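Side-chain contacts in uncharacterized esterase YxiM (Bacillus subtilis, PDB 2O14), which probably hydrolyses ester bonds, as a GDSL-family lipolytic enzyme that also carries a galactose-binding-like domain: residues 185-190 / 235-240; 296-301 / 314-319. One frame throughout, in Å; residues are numbered along the deposited sequence.

Overall arrangement
The chain first builds a beta-rich galactose-binding-like region, where D19, S24 and D65 bind manganese, and then enters the GDSL hydrolase domain with its five-stranded parallel sheet. There contact 1 closes a loop of 44 residues, joining the short helix 187-190 to the central strand 233-237. Contact 2 follows further on, across 12 residues, and brings together the starts of helices 298-307 and 315-326, which edge strand 311-313 separates along the chain. The two loops lie in series, neither nested nor crossed, yet the contacts touch: Q237 OE1 lies 3.6 Å from L315 CD2, and I240 and G239 pack against W296.

Contact 1 (185-190 / 235-240); sequences AGWGQM and MLQLGI
One edge of the W187 indole meets two side chains of 235-240, M235 and Q237, and so ties the short helix 187-190 to the central strand in the parallel sheet of the SGNH-hydrolase fold. The contact is buried. M235 and Q237, two residues apart in the chain, both point toward W187, while L236 between them points away. Tryptophan joins an N-H donor to a broad apolar ring, so one side chain serves a polar and an apolar neighbour. Its torsions (chi1 69°, chi2 -98°) lay the ring so that NE1 and CH2, on one long edge, reach Q237 and M235.

The polar part is a single hydrogen bond, W187 NE1 to Q237 OE1 at 3.1 Å. It is bent, with 144° at the hydrogen, and the donor lies above the plane of the amide carbonyl rather than on a lone pair. Q237 suits the place because its extended chain carries a neutral acceptor across to the indole, and S275 OG is hydrogen-bonded to the same oxygen. Two partners thus satisfy this buried atom and help fix the turn of the amide. Q237 lies about 9 Å from S171, the nucleophile by similarity, measured between side chains.

The apolar part is a Met-aromatic contact. M235, present as selenomethionine, has a long unbranched chain, bent at chi3, that sets its polarizable selenium at the ring edge, 4.8 Å from the six-ring centroid. Replacing W187 by an alanine would probably open a gap beside M235 and cost Q237 OE1 one of its two donors. The closest apolar approach is W187 CH2 to M235 SE, 3.6 Å.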
# COMPACT_ATOMS: atom_id res chain seq x y z
N ALA A 185 0.59 13.10 0.36
CA ALA A 185 0.09 11.88 0.99
C ALA A 185 -1.29 11.49 0.48
O ALA A 185 -2.07 12.33 0.02
CB ALA A 185 0.07 12.05 2.51
N GLY A 186 -1.59 10.19 0.55
CA GLY A 186 -2.90 9.71 0.14
C GLY A 186 -3.65 9.55 1.44
O GLY A 186 -3.02 9.31 2.46
N TRP A 187 -4.97 9.69 1.44
CA TRP A 187 -5.67 9.57 2.71
C TRP A 187 -5.58 8.19 3.35
O TRP A 187 -5.81 8.04 4.54
CB TRP A 187 -7.14 10.03 2.60
CG TRP A 187 -8.08 9.18 1.80
CD1 TRP A 187 -8.46 9.38 0.50
CD2 TRP A 187 -8.85 8.07 2.28
NE1 TRP A 187 -9.43 8.47 0.15
CE2 TRP A 187 -9.68 7.65 1.22
CE3 TRP A 187 -8.92 7.39 3.50
CZ2 TRP A 187 -10.58 6.58 1.35
CZ3 TRP A 187 -9.81 6.33 3.63
CH2 TRP A 187 -10.62 5.93 2.56
N GLY A 188 -5.22 7.19 2.55
CA GLY A 188 -5.07 5.85 3.11
C GLY A 188 -3.84 5.83 3.99
O GLY A 188 -3.72 5.02 4.91
N GLN A 189 -2.92 6.75 3.72
CA GLN A 189 -1.69 6.85 4.50
C GLN A 189 -1.98 7.50 5.85
O GLN A 189 -1.24 7.30 6.81
CB GLN A 189 -0.67 7.68 3.72
CG GLN A 189 0.60 8.03 4.50
CD GLN A 189 1.55 8.89 3.68
OE1 GLN A 189 2.54 9.41 4.20
NE2 GLN A 189 1.26 9.04 2.39
N MSE A 190 -3.06 8.29 5.92
CA MSE A 190 -3.44 8.97 7.15
C MSE A 190 -4.50 8.22 7.94
O MSE A 190 -4.82 8.58 9.08
CB MSE A 190 -3.94 10.38 6.84
CG MSE A 190 -3.04 11.47 7.40
SE MSE A 190 -1.25 11.41 6.66
CE MSE A 190 -1.48 12.74 5.28
N MSE A 235 -11.06 -1.47 1.71
CA MSE A 235 -11.44 -0.09 1.46
C MSE A 235 -10.90 0.29 0.09
O MSE A 235 -9.69 0.44 -0.09
CB MSE A 235 -10.86 0.81 2.54
CG MSE A 235 -11.43 2.20 2.55
SE MSE A 235 -11.36 2.92 4.33
CE MSE A 235 -13.21 2.64 4.82
N LEU A 236 -11.82 0.45 -0.86
CA LEU A 236 -11.45 0.73 -2.25
C LEU A 236 -11.97 2.07 -2.80
O LEU A 236 -13.16 2.39 -2.69
CB LEU A 236 -11.95 -0.44 -3.11
CG LEU A 236 -11.61 -0.65 -4.60
CD1 LEU A 236 -12.46 0.26 -5.44
CD2 LEU A 236 -10.13 -0.40 -4.85
N GLN A 237 -11.06 2.86 -3.37
CA GLN A 237 -11.43 4.14 -3.98
C GLN A 237 -10.66 4.34 -5.28
O GLN A 237 -9.48 4.68 -5.27
CB GLN A 237 -11.15 5.32 -3.05
CG GLN A 237 -11.49 6.67 -3.72
CD GLN A 237 -11.19 7.88 -2.85
OE1 GLN A 237 -11.78 8.04 -1.78
NE2 GLN A 237 -10.28 8.73 -3.31
N LEU A 238 -11.36 4.13 -6.39
CA LEU A 238 -10.77 4.30 -7.72
C LEU A 238 -11.81 5.02 -8.57
O LEU A 238 -12.96 5.17 -8.15
CB LEU A 238 -10.43 2.94 -8.34
CG LEU A 238 -9.27 2.17 -7.71
CD1 LEU A 238 -9.24 0.74 -8.24
CD2 LEU A 238 -7.95 2.87 -8.01
N GLY A 239 -11.40 5.47 -9.75
CA GLY A 239 -12.33 6.17 -10.62
C GLY A 239 -11.72 7.42 -11.23
O GLY A 239 -12.15 7.88 -12.29
N ILE A 240 -10.71 7.97 -10.56
CA ILE A 240 -10.06 9.18 -11.04
C ILE A 240 -9.34 8.93 -12.37
O ILE A 240 -9.69 9.52 -13.40
CB ILE A 240 -9.07 9.73 -10.00
CG1 ILE A 240 -9.82 10.12 -8.72
CG2 ILE A 240 -8.33 10.95 -10.55
CD1 ILE A 240 -8.92 10.64 -7.61

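Contact 2 (296-301 / 314-319)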
# COMPACT_ATOMS: atom_id res chain seq x y z
N TRP A 296 -15.13 11.25 -11.79
CA TRP A 296 -14.59 9.93 -11.53
C TRP A 296 -15.57 8.75 -11.51
O TRP A 296 -15.48 7.90 -10.62
CB TRP A 296 -13.84 9.98 -10.20
CG TRP A 296 -13.19 11.31 -9.90
CD1 TRP A 296 -13.18 11.96 -8.70
CD2 TRP A 296 -12.38 12.11 -10.79
NE1 TRP A 296 -12.41 13.10 -8.78
CE2 TRP A 296 -11.92 13.22 -10.05
CE3 TRP A 296 -12.01 11.99 -12.13
CZ2 TRP A 296 -11.09 14.20 -10.61
CZ3 TRP A 296 -11.19 12.97 -12.69
CH2 TRP A 296 -10.74 14.06 -11.93
N TYR A 297 -16.49 8.69 -12.47
CA TYR A 297 -17.49 7.61 -12.53
C TYR A 297 -18.27 7.39 -11.23
O TYR A 297 -18.70 6.27 -10.94
CB TYR A 297 -16.83 6.27 -12.91
CG TYR A 297 -16.23 6.21 -14.30
CD1 TYR A 297 -16.75 6.96 -15.36
CD2 TYR A 297 -15.16 5.35 -14.57
CE1 TYR A 297 -16.22 6.86 -16.64
CE2 TYR A 297 -14.62 5.24 -15.85
CZ TYR A 297 -15.15 6.00 -16.88
OH TYR A 297 -14.61 5.89 -18.15
N ARG A 298 -18.46 8.45 -10.46
CA ARG A 298 -19.19 8.36 -9.19
C ARG A 298 -20.52 7.62 -9.32
O ARG A 298 -20.89 6.84 -8.44
CB ARG A 298 -19.45 9.76 -8.63
CG ARG A 298 -20.35 9.78 -7.39
CD ARG A 298 -20.21 11.07 -6.61
NE ARG A 298 -21.13 11.13 -5.48
CZ ARG A 298 -22.42 11.42 -5.58
NH1 ARG A 298 -22.95 11.69 -6.77
NH2 ARG A 298 -23.19 11.43 -4.50
N ALA A 299 -21.23 7.86 -10.42
CA ALA A 299 -22.52 7.22 -10.65
C ALA A 299 -22.45 5.69 -10.54
O ALA A 299 -23.31 5.06 -9.91
CB ALA A 299 -23.06 7.63 -12.02
N SER A 300 -21.42 5.10 -11.14
CA SER A 300 -21.24 3.65 -11.12
C SER A 300 -20.88 3.13 -9.74
O SER A 300 -21.28 2.02 -9.36
CB SER A 300 -20.16 3.23 -12.11
OG SER A 300 -20.59 3.47 -13.44
N ILE A 301 -20.12 3.91 -8.99
CA ILE A 301 -19.71 3.52 -7.65
C ILE A 301 -20.94 3.44 -6.74
O ILE A 301 -21.07 2.51 -5.93
CB ILE A 301 -18.69 4.51 -7.06
CG1 ILE A 301 -17.44 4.56 -7.96
CG2 ILE A 301 -18.28 4.09 -5.66
CD1 ILE A 301 -16.42 5.59 -7.55
N ASP A 314 -19.48 8.24 0.80
CA ASP A 314 -19.58 9.18 -0.32
C ASP A 314 -18.62 10.33 -0.05
O ASP A 314 -19.04 11.48 0.10
CB ASP A 314 -21.00 9.71 -0.45
CG ASP A 314 -21.33 10.13 -1.87
OD1 ASP A 314 -20.41 10.51 -2.62
OD2 ASP A 314 -22.53 10.09 -2.24
N LEU A 315 -17.33 10.01 0.01
CA LEU A 315 -16.32 11.02 0.28
C LEU A 315 -16.39 12.20 -0.69
O LEU A 315 -15.99 13.31 -0.36
CB LEU A 315 -14.93 10.38 0.24
CG LEU A 315 -13.80 11.13 0.93
CD1 LEU A 315 -14.20 11.47 2.36
CD2 LEU A 315 -12.54 10.27 0.92
N ASN A 316 -16.90 11.95 -1.89
CA ASN A 316 -17.02 13.01 -2.89
C ASN A 316 -17.88 14.15 -2.33
O ASN A 316 -17.49 15.32 -2.36
CB ASN A 316 -17.67 12.46 -4.16
CG ASN A 316 -17.74 13.50 -5.28
OD1 ASN A 316 -16.79 13.65 -6.07
ND2 ASN A 316 -18.85 14.22 -5.35
N VAL A 317 -19.05 13.79 -1.81
CA VAL A 317 -19.97 14.76 -1.24
C VAL A 317 -19.53 15.26 0.13
O VAL A 317 -19.57 16.46 0.40
CB VAL A 317 -21.39 14.17 -1.13
CG1 VAL A 317 -22.33 15.19 -0.50
CG2 VAL A 317 -21.88 13.76 -2.51
N LEU A 318 -19.13 14.34 1.00
CA LEU A 318 -18.69 14.73 2.33
C LEU A 318 -17.51 15.69 2.26
O LEU A 318 -17.47 16.68 2.97
CB LEU A 318 -18.32 13.49 3.16
CG LEU A 318 -19.46 12.51 3.46
CD1 LEU A 318 -18.90 11.25 4.11
CD2 LEU A 318 -20.47 13.18 4.37
N SER A 319 -16.54 15.40 1.38
CA SER A 319 -15.39 16.29 1.26
C SER A 319 -15.78 17.63 0.66
O SER A 319 -15.27 18.67 1.06
CB SER A 319 -14.28 15.64 0.42
OG SER A 319 -14.68 15.47 -0.93
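D314 and R298 form a bidentate, side-on salt bridge. NE of R298 donates to D314 OD1 at 3.0 Å, nearly straight at 169°, and NH2 to D314 OD2 at 2.7 Å. Each oxygen uses its syn lone pair, and the carboxylate lies nearly coplanar with the guanidinium, 22° apart. An arginine suits the task because its chain, with CG anti to the backbone N (chi1 173°) and extended as far as NE, spans the space between the two helix starts. R298 NH1 has a second partner in V293 O, and T276 OG1 also binds D314 OD1. D314 occupies the N-cap position of helix 315-326, where the helix end would probably favour its negative charge.

R298 lies in the first turn of helix 298-307, part of the beta-alpha-beta crossover from strand 271-275 to the edge strand 311-313, after which helix 315-326 begins. N316 crosses the aliphatic part of the arginine at about a right angle; its side chain is short enough to pack there beside the salt bridge, with CB and CG against R298 CD, CG at 3.7 Å. At V317, the small branched side chain brings CG2 to 3.3 Å from R298 NH2, approaching the guanidinium obliquely.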